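Long-range contacts in PROBABLE CHAIN-FATTY-ACID-CoA LIGASE FADD13 (Mycobacterium tuberculosis, PDB 3T5B), which belongs to the AMP-binding enzyme family of the ANL superfamily, a mixed alpha/beta protein built from several beta sheets flanked by helices: residues D44-L49 with Y72-L77; L200-P205 with V223-M228; R244-G249 with D271-I276; T332-R337 with G384-E389; I357-Y362 with G376-G381. All blocks are in the same frame, centred on the assembly; numbering follows the deposited sequence.

In the fold
The five contacts follow one another along the chain, except that interaction 5 is nested inside the loop closed by interaction 4. Interaction 1 packs two helices, its centre about 24 Å from that of interaction 2. Interactions 2 and 3, centres about 10 Å apart, are parallel strand pairs held by backbone bonds in one eight-stranded mixed sheet; they touch, since strands 199-202 and 247-250 are adjacent in it, Leu201 N lying 2.8 Å from Ile247 O. Interactions 4 and 5, centres about 16 Å apart, share the five-stranded antiparallel sheet, and Ala335 packs on Trp377 between them. Side chains alone join two sheets in interaction 4, and a strand and a loop in interaction 5.

Interaction 1 (D44-L49 with Y72-L77); sequences DVLTAL and YGAAKL
Leu46 and Thr47 of helix 32-48 meet Gly73, Ala74 and Leu77 of helix 65-77 through apolar packing alone. These helices precede and follow strand 56-60 of the four-stranded parallel sheet, in plain helix-helix packing. The two short helical segments cross at -64°, their axes 9.6 Å apart at closest approach.

The van der Waals contacts form two patches. In the first, one branch of Leu46 reaches the backbone of the other helix: its CD1 lies 3.9 Å from Ala74 N and 4.2 Å from Ala74 CB. Gly73 and Ala74 are small enough for a leucine methyl to come down onto the helix backbone. In the second, Leu77 points toward the first helix. Its CD2 sits 3.9 Å from Leu46 CB and 3.4 Å from Thr47 CG2, and its CD1 also touches that threonine methyl, so the fork of the leucine embraces it, the two side chains crossing at about a right angle.

A polar interaction inside the first helix sorts the two branches of Thr47. With OG1 between the backbone N and the carbonyl carbon (chi1 72°), the hydroxyl donates to Asp44 O at 2.8 Å, while CG2 lies anti to the carbonyl carbon and is presented to Leu77. Asp44 O also accepts from Ala48 N, both donors approaching from the same face of its carbonyl plane.

Threonine thus suits the margin of this helix pair: its hydroxyl is spent on its own helix and its methyl on the neighbour, which leaves the joint itself to dispersion and the hydrophobic effect.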
# COMPACT_ATOMS: atom_id res chain seq x y z
N ASP A 44 -5.49 9.77 -19.77
CA ASP A 44 -5.34 10.44 -21.05
C ASP A 44 -3.89 10.88 -21.25
O ASP A 44 -3.29 10.67 -22.31
CB ASP A 44 -6.27 11.65 -21.11
CG ASP A 44 -6.44 12.18 -22.51
OD1 ASP A 44 -6.82 11.39 -23.39
OD2 ASP A 44 -6.21 13.39 -22.74
N VAL A 45 -3.31 11.49 -20.22
CA VAL A 45 -1.93 11.94 -20.30
C VAL A 45 -1.00 10.75 -20.51
O VAL A 45 -0.08 10.82 -21.33
CB VAL A 45 -1.51 12.69 -19.03
CG1 VAL A 45 -0.02 12.93 -19.04
CG2 VAL A 45 -2.25 14.02 -18.95
N LEU A 46 -1.24 9.67 -19.78
CA LEU A 46 -0.41 8.47 -19.92
C LEU A 46 -0.47 7.90 -21.34
O LEU A 46 0.57 7.57 -21.93
CB LEU A 46 -0.85 7.41 -18.92
CG LEU A 46 -0.52 7.70 -17.45
CD1 LEU A 46 -1.14 6.63 -16.56
CD2 LEU A 46 0.97 7.73 -17.26
N THR A 47 -1.67 7.78 -21.90
CA THR A 47 -1.82 7.25 -23.25
C THR A 47 -1.12 8.17 -24.25
O THR A 47 -0.55 7.72 -25.23
CB THR A 47 -3.31 7.14 -23.68
OG1 THR A 47 -3.83 8.46 -23.92
CG2 THR A 47 -4.13 6.45 -22.61
N ALA A 48 -1.16 9.47 -23.97
CA ALA A 48 -0.53 10.45 -24.84
C ALA A 48 0.98 10.25 -24.86
O ALA A 48 1.64 10.54 -25.86
CB ALA A 48 -0.86 11.86 -24.38
N LEU A 49 1.52 9.75 -23.75
CA LEU A 49 2.95 9.48 -23.62
C LEU A 49 3.33 8.07 -24.08
O LEU A 49 4.36 7.53 -23.69
CB LEU A 49 3.39 9.68 -22.16
CG LEU A 49 3.89 11.08 -21.75
CD1 LEU A 49 3.07 12.17 -22.41
CD2 LEU A 49 3.81 11.20 -20.24
N TYR A 72 -4.41 4.94 -10.50
CA TYR A 72 -5.81 4.66 -10.80
C TYR A 72 -6.02 4.79 -12.32
O TYR A 72 -6.70 3.96 -12.93
CB TYR A 72 -6.75 5.62 -10.07
CG TYR A 72 -7.18 5.13 -8.72
CD1 TYR A 72 -7.72 3.86 -8.57
CD2 TYR A 72 -7.08 5.95 -7.60
CE1 TYR A 72 -8.14 3.41 -7.32
CE2 TYR A 72 -7.50 5.51 -6.35
CZ TYR A 72 -8.02 4.24 -6.22
OH TYR A 72 -8.41 3.79 -4.98
N GLY A 73 -5.45 5.83 -12.90
CA GLY A 73 -5.54 6.03 -14.34
C GLY A 73 -4.81 4.90 -15.05
O GLY A 73 -5.26 4.41 -16.09
N ALA A 74 -3.67 4.48 -14.50
CA ALA A 74 -2.89 3.37 -15.07
C ALA A 74 -3.74 2.10 -15.04
O ALA A 74 -3.76 1.33 -16.00
CB ALA A 74 -1.60 3.16 -14.25
N ALA A 75 -4.43 1.90 -13.92
CA ALA A 75 -5.32 0.76 -13.71
C ALA A 75 -6.40 0.70 -14.79
O ALA A 75 -6.69 -0.37 -15.32
CB ALA A 75 -5.98 0.87 -12.34
N LYS A 76 -6.99 1.84 -15.11
CA LYS A 76 -8.03 1.92 -16.13
C LYS A 76 -7.50 1.65 -17.55
O LYS A 76 -8.26 1.32 -18.46
CB LYS A 76 -8.71 3.29 -16.10
CG LYS A 76 -9.48 3.56 -14.82
CD LYS A 76 -10.31 4.84 -14.92
CE LYS A 76 -11.20 4.99 -13.69
NZ LYS A 76 -11.96 6.29 -13.68
N LEU A 77 -6.19 1.79 -17.72
CA LEU A 77 -5.56 1.59 -19.02
C LEU A 77 -5.03 0.18 -19.15
O LEU A 77 -4.73 -0.28 -20.25
CB LEU A 77 -4.39 2.55 -19.18
CG LEU A 77 -4.43 3.64 -20.24
CD1 LEU A 77 -5.82 4.17 -20.47
CD2 LEU A 77 -3.50 4.74 -19.78

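Interaction 2 (L200-P205 with V223-M228); sequences LLLPLP and VTLISM
Leu200, Leu201 and Leu202 pair in parallel register with Leu225, Ile226 and Ser227, the short strand axes 4.5 Å apart at closest approach and inclined by 38°. The pair closes a beta-alpha-beta unit in which helix 209-221 links strand 199-202 to strand 224-227, its next neighbour in the large mixed sheet. Three backbone bonds hold the strands: Leu200 N donates to Thr224 O, Ile226 N to Leu200 O at 2.7 Å, and Leu202 N to Ile226 O, also at 2.7 Å.

The side chains of Leu200, Leu202 and Leu225 project from one face, the one overlain by helix 209-221, where Val215 touches both Leu202 and Leu225. Leu200 and Leu225 run side by side and point the same way, with Leu200 CD2 3.7 Å from Leu225 CD1. Leu202 and Leu225 cross obliquely, so the CD2 methyls of the two meet at 4.2 Å. At the start of the pair, Val223 CG1 packs 3.7 Å from Leu200 CB. Branched aliphatic residues suit a central strand pair, since they fill the layer between sheet and helix without asking for polar partners. Ser227 on the same face does need one, and its OG is bonded to Glu23.

On the other face lie Leu201 and Ile226, and helix 236-242 packs on Leu201. With CG anti to the backbone N (chi1 172°), the Leu201 side chain leans toward the neighbouring strand. Its CD1 touches Ile226 CG2 at 3.9 Å and comes still nearer to the backbone, 3.2 Å from Ile226 O.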
# COMPACT_ATOMS: atom_id res chain seq x y z
N LEU A 200 -9.79 8.04 7.37
CA LEU A 200 -8.58 7.31 7.72
C LEU A 200 -7.29 8.05 7.39
O LEU A 200 -7.08 8.50 6.27
CB LEU A 200 -8.63 5.95 7.02
CG LEU A 200 -7.55 4.90 7.21
CD1 LEU A 200 -8.11 3.55 6.78
CD2 LEU A 200 -6.31 5.27 6.40
N LEU A 201 -6.42 8.16 8.39
CA LEU A 201 -5.15 8.86 8.20
C LEU A 201 -4.06 7.96 7.63
O LEU A 201 -3.80 6.88 8.15
CB LEU A 201 -4.68 9.44 9.53
CG LEU A 201 -3.27 10.04 9.51
CD1 LEU A 201 -3.23 11.22 8.55
CD2 LEU A 201 -2.90 10.48 10.91
N LEU A 202 -3.43 8.42 6.57
CA LEU A 202 -2.36 7.66 5.95
C LEU A 202 -1.05 8.44 6.10
O LEU A 202 -0.80 9.40 5.36
CB LEU A 202 -2.68 7.42 4.47
CG LEU A 202 -1.71 6.47 3.75
CD1 LEU A 202 -1.52 5.20 4.56
CD2 LEU A 202 -2.26 6.15 2.38
N PRO A 203 -0.21 8.05 7.08
CA PRO A 203 1.07 8.72 7.33
C PRO A 203 2.27 8.03 6.67
O PRO A 203 3.37 8.58 6.63
CB PRO A 203 1.17 8.67 8.86
CG PRO A 203 0.63 7.30 9.16
CD PRO A 203 -0.54 7.12 8.17
N LEU A 204 2.02 6.82 6.15
CA LEU A 204 3.04 5.99 5.50
C LEU A 204 3.28 6.33 4.01
O LEU A 204 2.38 6.79 3.31
CB LEU A 204 2.63 4.52 5.62
CG LEU A 204 3.72 3.47 5.51
CD1 LEU A 204 4.71 3.65 6.65
CD2 LEU A 204 3.10 2.08 5.58
N PRO A 205 4.51 6.10 3.52
CA PRO A 205 4.87 6.38 2.12
C PRO A 205 4.02 5.57 1.13
O PRO A 205 3.90 4.35 1.25
CB PRO A 205 6.34 5.98 2.05
CG PRO A 205 6.83 6.25 3.43
CD PRO A 205 5.71 5.70 4.28
N VAL A 223 -14.12 5.59 1.98
CA VAL A 223 -13.46 6.20 3.12
C VAL A 223 -12.76 7.48 2.68
O VAL A 223 -12.18 7.53 1.60
CB VAL A 223 -12.41 5.22 3.71
CG1 VAL A 223 -11.51 5.92 4.72
CG2 VAL A 223 -13.12 4.05 4.35
N THR A 224 -12.84 8.53 3.51
CA THR A 224 -12.16 9.78 3.19
C THR A 224 -10.73 9.64 3.66
O THR A 224 -10.46 9.55 4.86
CB THR A 224 -12.77 10.99 3.92
OG1 THR A 224 -14.13 11.18 3.51
CG2 THR A 224 -11.97 12.24 3.60
N LEU A 225 -9.80 9.63 2.72
CA LEU A 225 -8.40 9.48 3.08
C LEU A 225 -7.84 10.79 3.60
O LEU A 225 -8.03 11.84 3.00
CB LEU A 225 -7.61 8.99 1.87
CG LEU A 225 -6.46 8.04 2.20
CD1 LEU A 225 -6.93 6.92 3.12
CD2 LEU A 225 -5.92 7.47 0.91
N ILE A 226 -7.15 10.72 4.74
CA ILE A 226 -6.54 11.90 5.35
C ILE A 226 -5.03 11.73 5.20
O ILE A 226 -4.46 10.74 5.66
CB ILE A 226 -6.90 12.01 6.85
CG1 ILE A 226 -8.42 11.95 7.03
CG2 ILE A 226 -6.37 13.32 7.42
CD1 ILE A 226 -9.19 13.00 6.24
N SER A 227 -4.38 12.70 4.56
CA SER A 227 -2.96 12.60 4.32
C SER A 227 -2.03 13.57 5.03
O SER A 227 -2.40 14.70 5.32
CB SER A 227 -2.69 12.71 2.82
OG SER A 227 -1.30 12.82 2.58
N MET A 228 -0.81 13.10 5.27
CA MET A 228 0.24 13.89 5.90
C MET A 228 1.50 13.53 5.11
O MET A 228 2.27 12.65 5.51
CB MET A 228 0.40 13.51 7.37
CG MET A 228 1.46 14.32 8.11
SD MET A 228 1.78 13.76 9.81
CE MET A 228 0.94 15.04 10.74

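Interaction 3 (R244-G249 with D271-I276); sequences RVCIGG and DFRYFI
Phe272 lays its side chain against Val245, Ile247 and Gly248 just before strand 274-277 pairs in parallel with strand 247-250, the two strands of a beta-alpha-beta unit that runs through helix 252-258. Its CB lies 3.5 Å from Val245 O. CG is anti to the backbone N (chi1 -159°), and this sends the ring along the neighbouring segment. CD1 then passes 3.3 Å from Val245 O, which lies at the ring edge. CE1 faces Val245 CG1, in the ring plane, and approaches Gly248 N to 3.4 Å. At the tip, CZ is also near Gly248 N, where glycine, lacking a side chain, lets the ring tip come close to the backbone. CZ also stands 3.6 Å above the plane of the Phe275 ring, over its centre, and Cys246 O lies over one face of the Phe272 ring.

Three backbone bonds join the segments: Arg273 N to Cys246 O, Gly248 N to Tyr274 O, and Ile276 N to Gly248 O at 2.7 Å. On the other face of the pair, Ile247 CG1 packs 3.4 Å from Tyr274 CZ, the two side chains side by side, and Ile247 CG2 meets Ile276 CD1.

Arg244, which has positive phi as the C-prime residue of a Schellman motif ending the preceding helix, binds Asp271 in a salt bridge, NH1 to OD2 at 2.7 Å, with the two flat groups 78° apart. Arg273 has its own charge partner in Asp198.

The contact therefore grades from an ion pair at the more exposed start of the segments to aromatic and aliphatic packing farther along.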
# COMPACT_ATOMS: atom_id res chain seq x y z
N ARG A 244 -11.09 14.94 12.15
CA ARG A 244 -11.94 13.91 12.75
C ARG A 244 -11.59 12.49 12.33
O ARG A 244 -12.47 11.68 12.05
CB ARG A 244 -13.40 14.23 12.41
CG ARG A 244 -13.89 15.48 13.12
CD ARG A 244 -14.89 16.29 12.31
NE ARG A 244 -16.13 15.57 12.04
CZ ARG A 244 -16.84 14.92 12.95
NH1 ARG A 244 -16.42 14.88 14.21
NH2 ARG A 244 -17.98 14.32 12.62
N VAL A 245 -10.29 12.20 12.31
CA VAL A 245 -9.77 10.88 11.94
C VAL A 245 -10.33 9.77 12.83
O VAL A 245 -10.30 9.86 14.06
CB VAL A 245 -8.24 10.83 12.04
CG1 VAL A 245 -7.75 9.45 11.65
CG2 VAL A 245 -7.63 11.88 11.15
N CYS A 246 -10.83 8.72 12.19
CA CYS A 246 -11.42 7.59 12.88
C CYS A 246 -10.42 6.45 12.98
O CYS A 246 -10.45 5.68 13.94
CB CYS A 246 -12.64 7.07 12.11
SG CYS A 246 -13.91 8.28 11.75
N ILE A 247 -9.55 6.35 11.99
CA ILE A 247 -8.57 5.27 11.94
C ILE A 247 -7.21 5.75 11.49
O ILE A 247 -7.10 6.58 10.60
CB ILE A 247 -9.05 4.16 10.97
CG1 ILE A 247 -10.32 3.52 11.51
CG2 ILE A 247 -7.98 3.11 10.78
CD1 ILE A 247 -11.13 2.79 10.43
N GLY A 248 -6.17 5.21 12.11
CA GLY A 248 -4.81 5.59 11.77
C GLY A 248 -3.86 4.41 11.69
O GLY A 248 -4.07 3.37 12.31
N GLY A 249 -2.79 4.58 10.92
CA GLY A 249 -1.80 3.53 10.77
C GLY A 249 -0.48 3.98 11.37
O GLY A 249 -0.16 5.16 11.33
N ASP A 271 -13.74 10.78 17.87
CA ASP A 271 -13.88 10.08 16.60
C ASP A 271 -12.83 9.00 16.37
O ASP A 271 -13.10 8.00 15.70
CB ASP A 271 -13.80 11.05 15.42
CG ASP A 271 -14.91 12.07 15.43
OD1 ASP A 271 -16.08 11.67 15.51
OD2 ASP A 271 -14.60 13.28 15.35
N PHE A 272 -11.63 9.20 16.91
CA PHE A 272 -10.58 8.20 16.70
C PHE A 272 -10.88 6.88 17.40
O PHE A 272 -11.06 6.82 18.61
CB PHE A 272 -9.21 8.70 17.17
CG PHE A 272 -8.07 7.94 16.54
CD1 PHE A 272 -7.69 8.21 15.22
CD2 PHE A 272 -7.45 6.90 17.22
CE1 PHE A 272 -6.69 7.46 14.60
CE2 PHE A 272 -6.45 6.14 16.61
CZ PHE A 272 -6.07 6.41 15.29
N ARG A 273 -10.90 5.80 16.62
CA ARG A 273 -11.23 4.49 17.16
C ARG A 273 -10.09 3.51 17.40
O ARG A 273 -10.10 2.78 18.39
CB ARG A 273 -12.28 3.82 16.25
CG ARG A 273 -13.70 3.89 16.77
CD ARG A 273 -14.69 4.08 15.63
NE ARG A 273 -14.43 3.18 14.52
CZ ARG A 273 -14.68 3.49 13.25
NH1 ARG A 273 -15.19 4.68 12.96
NH2 ARG A 273 -14.41 2.63 12.28
N TYR A 274 -9.10 3.48 16.51
CA TYR A 274 -8.00 2.55 16.67
C TYR A 274 -6.87 2.74 15.67
O TYR A 274 -7.06 3.33 14.60
CB TYR A 274 -8.51 1.11 16.53
CG TYR A 274 -9.11 0.83 15.16
CD1 TYR A 274 -10.43 1.15 14.89
CD2 TYR A 274 -8.35 0.24 14.15
CE1 TYR A 274 -10.99 0.88 13.64
CE2 TYR A 274 -8.89 -0.03 12.90
CZ TYR A 274 -10.21 0.29 12.65
OH TYR A 274 -10.76 0.02 11.42
N PHE A 275 -5.71 2.20 16.02
CA PHE A 275 -4.54 2.27 15.16
C PHE A 275 -4.35 0.89 14.55
O PHE A 275 -4.68 -0.11 15.18
CB PHE A 275 -3.27 2.61 15.96
CG PHE A 275 -3.11 4.07 16.31
CD1 PHE A 275 -3.55 4.56 17.53
CD2 PHE A 275 -2.49 4.94 15.42
CE1 PHE A 275 -3.37 5.92 17.86
CE2 PHE A 275 -2.30 6.29 15.74
CZ PHE A 275 -2.74 6.78 16.96
N ILE A 276 -3.85 0.85 13.32
CA ILE A 276 -3.57 -0.43 12.68
C ILE A 276 -2.04 -0.51 12.69
O ILE A 276 -1.38 0.33 12.09
CB ILE A 276 -4.06 -0.48 11.24
CG1 ILE A 276 -5.55 -0.14 11.17
CG2 ILE A 276 -3.80 -1.87 10.67
CD1 ILE A 276 -6.14 -0.18 9.77

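Interaction 4 (T332-R337 with G384-E389); sequences TDVAVR and GEIDDE
Two antiparallel sheets meet where Val334, Ala335 and Val336 face Ile386, an arrangement consistent with the distorted beta barrel found in the ANL family. Strand 332-337 belongs to the five-stranded sheet and strand 382-386 to a three-stranded one. Their short segments cross at -119°, with axes 7.3 Å apart at closest approach, too far for backbone pairing, so the layers are joined by side chains.

Ile386 is the central residue. Its CG1 lies anti to the carbonyl carbon (chi1 -61°) and the chain continues extended to CD1, so this methyl is carried well out toward the other strand. There it sits among three successive residues: Ile386 CD1 is 4.2 Å from Val334 CG2 and 3.7 Å from Ala335 CA. Ala335 points its methyl away from Ile386, where it packs on Trp377, leaving its alpha carbon available for this approach. Beta-branched residues fit here because they are at ease in strands and present broad, rigid hydrocarbon surfaces. Around this packing, Leu392 and His346 also touch Ile386.

Val336 and Ile386 overlap alongside, running opposite ways, and Val336 CG1 lies 3.8 Å from both Ile386 CG1 and Ile386 CD1.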
# COMPACT_ATOMS: atom_id res chain seq x y z
N THR A 332 -7.93 -15.04 3.70
CA THR A 332 -6.51 -15.35 3.80
C THR A 332 -6.25 -16.44 4.84
O THR A 332 -6.63 -16.30 6.00
CB THR A 332 -5.68 -14.11 4.20
OG1 THR A 332 -5.85 -13.87 5.61
CG2 THR A 332 -6.14 -12.88 3.44
N ASP A 333 -5.60 -17.52 4.41
CA ASP A 333 -5.28 -18.62 5.31
C ASP A 333 -3.79 -18.69 5.56
O ASP A 333 -2.99 -18.27 4.72
CB ASP A 333 -5.77 -19.95 4.72
CG ASP A 333 -7.28 -20.03 4.66
OD1 ASP A 333 -7.92 -19.78 5.70
OD2 ASP A 333 -7.82 -20.34 3.58
N VAL A 334 -3.41 -19.20 6.74
CA VAL A 334 -2.00 -19.32 7.10
C VAL A 334 -1.68 -20.70 7.66
O VAL A 334 -2.52 -21.32 8.31
CB VAL A 334 -1.60 -18.27 8.16
CG1 VAL A 334 -1.90 -16.87 7.63
CG2 VAL A 334 -2.35 -18.52 9.47
N ALA A 335 -0.47 -21.18 7.39
CA ALA A 335 -0.03 -22.49 7.85
C ALA A 335 1.49 -22.49 8.00
O ALA A 335 2.13 -21.46 7.77
CB ALA A 335 -0.46 -23.56 6.86
N VAL A 336 2.06 -23.63 8.37
CA VAL A 336 3.50 -23.75 8.54
C VAL A 336 4.09 -24.95 7.82
O VAL A 336 3.65 -26.09 8.01
CB VAL A 336 3.90 -23.85 10.03
CG1 VAL A 336 3.78 -22.49 10.70
CG2 VAL A 336 3.01 -24.89 10.73
N ARG A 337 5.11 -24.69 7.01
CA ARG A 337 5.80 -25.72 6.26
C ARG A 337 6.87 -26.40 7.11
O ARG A 337 7.86 -25.78 7.48
CB ARG A 337 6.43 -25.11 5.01
CG ARG A 337 7.10 -26.12 4.09
CD ARG A 337 7.16 -25.58 2.67
NE ARG A 337 7.64 -26.58 1.71
CZ ARG A 337 8.92 -26.91 1.56
NH1 ARG A 337 9.85 -26.33 2.30
NH2 ARG A 337 9.26 -27.83 0.66
N GLY A 384 8.16 -19.62 12.18
CA GLY A 384 7.17 -19.29 13.19
C GLY A 384 6.46 -20.48 13.80
O GLY A 384 6.73 -21.64 13.46
N GLU A 385 5.54 -20.20 14.71
CA GLU A 385 4.78 -21.24 15.37
C GLU A 385 3.30 -20.87 15.44
O GLU A 385 2.95 -19.75 15.79
CB GLU A 385 5.32 -21.46 16.79
CG GLU A 385 4.53 -22.48 17.61
CD GLU A 385 4.97 -22.53 19.07
OE1 GLU A 385 6.18 -22.70 19.32
OE2 GLU A 385 4.09 -22.42 19.96
N ILE A 386 2.45 -21.82 15.08
CA ILE A 386 1.01 -21.60 15.14
C ILE A 386 0.53 -22.56 16.22
O ILE A 386 0.61 -23.78 16.05
CB ILE A 386 0.33 -21.92 13.80
CG1 ILE A 386 0.89 -21.00 12.72
CG2 ILE A 386 -1.17 -21.71 13.92
CD1 ILE A 386 0.30 -21.24 11.35
N ASP A 387 0.05 -22.01 17.33
CA ASP A 387 -0.40 -22.83 18.43
C ASP A 387 -1.80 -23.40 18.26
O ASP A 387 -2.44 -23.23 17.23
CB ASP A 387 -0.31 -22.05 19.76
CG ASP A 387 -1.28 -20.90 19.83
OD1 ASP A 387 -2.48 -21.09 19.52
OD2 ASP A 387 -0.86 -19.79 20.23
N ASP A 388 -2.25 -24.10 19.30
CA ASP A 388 -3.56 -24.74 19.33
C ASP A 388 -4.69 -23.84 18.88
O ASP A 388 -5.36 -24.14 17.89
CB ASP A 388 -3.85 -25.25 20.73
CG ASP A 388 -3.45 -26.69 20.91
OD1 ASP A 388 -4.21 -27.56 20.44
OD2 ASP A 388 -2.38 -26.94 21.50
N GLU A 389 -4.91 -22.76 19.61
CA GLU A 389 -5.98 -21.83 19.28
C GLU A 389 -5.78 -21.15 17.92
O GLU A 389 -6.56 -20.28 17.53
CB GLU A 389 -6.12 -20.78 20.38
CG GLU A 389 -6.47 -21.37 21.74
CD GLU A 389 -6.60 -20.32 22.82
OE1 GLU A 389 -7.41 -19.38 22.64
OE2 GLU A 389 -5.89 -20.42 23.84

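Interaction 5 (I357-Y362 with G376-G381); sequences ILLKEY and GWFRTG
Phe378 receives Leu358, Leu359 and Tyr362 at different parts of its side chain. Leu358 comes in at the root, at a slant: its CD1 is 3.5 Å and its CD2 3.6 Å from Phe378 CB, so both methyls rest against the same side of that carbon. Leu359 approaches at about a right angle, bringing CD1 to 4.0 Å from Phe378 CD1. Its CG stands between the backbone N and the carbonyl carbon (chi1 61°), which tips the branched end toward the ring.

Tyr362 also crosses Phe378 at about a right angle and brings its OH to the ring edge. That oxygen lies in the plane of the phenylalanine ring, with Tyr362 OH 3.7 Å from Phe378 CE1. The hydroxyl has its polar partner in Glu305, to which it is hydrogen-bonded, so an aromatic residue with a polar tip suits this border between hydrocarbon and charge. Phenylalanine suits the place as a large apolar side chain whose CB and ring can be met by the leucines at several points.

The cluster links strand 377-380 of the five-stranded sheet to the segment leading into strand 361-362 of another sheet. Ala372 of helix 366-372 touches both Phe378 and Tyr362, and Phe373 of strand 373-374 packs on both leucines.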
# COMPACT_ATOMS: atom_id res chain seq x y z
N ILE A 357 -4.53 -12.82 -2.37
CA ILE A 357 -3.83 -11.56 -2.17
C ILE A 357 -2.38 -11.74 -2.62
O ILE A 357 -1.65 -10.76 -2.79
CB ILE A 357 -3.82 -11.14 -0.68
CG1 ILE A 357 -2.93 -12.09 0.12
CG2 ILE A 357 -5.23 -11.15 -0.13
CD1 ILE A 357 -2.85 -11.81 1.60
N LEU A 358 -1.97 -12.98 -2.81
CA LEU A 358 -0.60 -13.29 -3.19
C LEU A 358 -0.21 -12.80 -4.58
O LEU A 358 -1.04 -12.70 -5.48
CB LEU A 358 -0.35 -14.81 -3.10
CG LEU A 358 -0.35 -15.43 -1.69
CD1 LEU A 358 -0.18 -16.95 -1.79
CD2 LEU A 358 0.77 -14.79 -0.85
N LEU A 359 1.07 -12.49 -4.72
CA LEU A 359 1.63 -12.01 -5.98
C LEU A 359 1.45 -13.06 -7.06
O LEU A 359 1.18 -14.22 -6.78
CB LEU A 359 3.12 -11.69 -5.79
CG LEU A 359 4.18 -12.73 -5.39
CD1 LEU A 359 3.64 -13.74 -4.37
CD2 LEU A 359 4.64 -13.47 -6.60
N LYS A 360 1.60 -12.64 -8.32
CA LYS A 360 1.49 -13.55 -9.44
C LYS A 360 2.87 -14.18 -9.68
O LYS A 360 3.00 -15.37 -9.99
CB LYS A 360 1.06 -12.80 -10.69
CG LYS A 360 1.19 -13.61 -11.97
CD LYS A 360 1.22 -12.72 -13.22
CE LYS A 360 -0.12 -12.11 -13.54
NZ LYS A 360 -0.10 -11.35 -14.84
N GLU A 361 3.90 -13.36 -9.53
CA GLU A 361 5.28 -13.78 -9.77
C GLU A 361 6.24 -12.66 -9.40
O GLU A 361 5.83 -11.51 -9.16
CB GLU A 361 5.46 -14.04 -11.26
CG GLU A 361 5.11 -12.81 -12.09
CD GLU A 361 5.28 -13.00 -13.58
OE1 GLU A 361 4.89 -14.06 -14.11
OE2 GLU A 361 5.80 -12.07 -14.24
N TYR A 362 7.52 -12.99 -9.33
CA TYR A 362 8.52 -11.98 -9.08
C TYR A 362 8.86 -11.54 -10.50
O TYR A 362 8.99 -12.39 -11.38
CB TYR A 362 9.74 -12.59 -8.40
CG TYR A 362 9.57 -12.84 -6.93
CD1 TYR A 362 9.36 -11.78 -6.05
CD2 TYR A 362 9.64 -14.12 -6.40
CE1 TYR A 362 9.23 -11.98 -4.68
CE2 TYR A 362 9.51 -14.34 -5.03
CZ TYR A 362 9.31 -13.27 -4.18
OH TYR A 362 9.16 -13.48 -2.84
N GLY A 376 0.34 -23.96 -4.22
CA GLY A 376 -0.62 -22.96 -3.80
C GLY A 376 -0.24 -22.13 -2.59
O GLY A 376 -0.82 -21.07 -2.37
N TRP A 377 0.71 -22.59 -1.80
CA TRP A 377 1.11 -21.83 -0.62
C TRP A 377 2.39 -21.06 -0.89
O TRP A 377 3.33 -21.59 -1.45
CB TRP A 377 1.34 -22.75 0.57
CG TRP A 377 0.13 -23.49 1.03
CD1 TRP A 377 -0.35 -24.67 0.53
CD2 TRP A 377 -0.73 -23.14 2.12
NE1 TRP A 377 -1.44 -25.08 1.26
CE2 TRP A 377 -1.70 -24.16 2.24
CE3 TRP A 377 -0.77 -22.06 3.02
CZ2 TRP A 377 -2.70 -24.13 3.21
CZ3 TRP A 377 -1.77 -22.04 3.99
CH2 TRP A 377 -2.72 -23.07 4.08
N PHE A 378 2.41 -19.80 -0.47
CA PHE A 378 3.57 -18.95 -0.64
C PHE A 378 4.50 -19.05 0.57
O PHE A 378 4.06 -18.98 1.72
CB PHE A 378 3.14 -17.49 -0.84
CG PHE A 378 4.28 -16.52 -0.75
CD1 PHE A 378 5.20 -16.42 -1.79
CD2 PHE A 378 4.46 -15.75 0.39
CE1 PHE A 378 6.30 -15.56 -1.67
CE2 PHE A 378 5.56 -14.90 0.52
CZ PHE A 378 6.48 -14.81 -0.52
N ARG A 379 5.80 -19.19 0.31
CA ARG A 379 6.79 -19.30 1.37
C ARG A 379 7.38 -17.94 1.72
O ARG A 379 8.17 -17.36 0.97
CB ARG A 379 7.87 -20.29 0.95
CG ARG A 379 7.29 -21.67 0.64
CD ARG A 379 8.33 -22.64 0.08
NE ARG A 379 9.37 -22.92 1.05
CZ ARG A 379 10.46 -23.64 0.80
NH1 ARG A 379 10.65 -24.17 -0.40
NH2 ARG A 379 11.35 -23.83 1.76
N THR A 380 6.99 -17.44 2.89
CA THR A 380 7.40 -16.14 3.41
C THR A 380 8.86 -15.99 3.78
O THR A 380 9.38 -14.87 3.82
CB THR A 380 6.61 -15.78 4.67
OG1 THR A 380 6.99 -16.67 5.73
CG2 THR A 380 5.12 -15.89 4.42
N GLY A 381 9.52 -17.10 4.09
CA GLY A 381 10.92 -17.04 4.50
C GLY A 381 11.06 -16.75 5.99
O GLY A 381 12.16 -16.62 6.51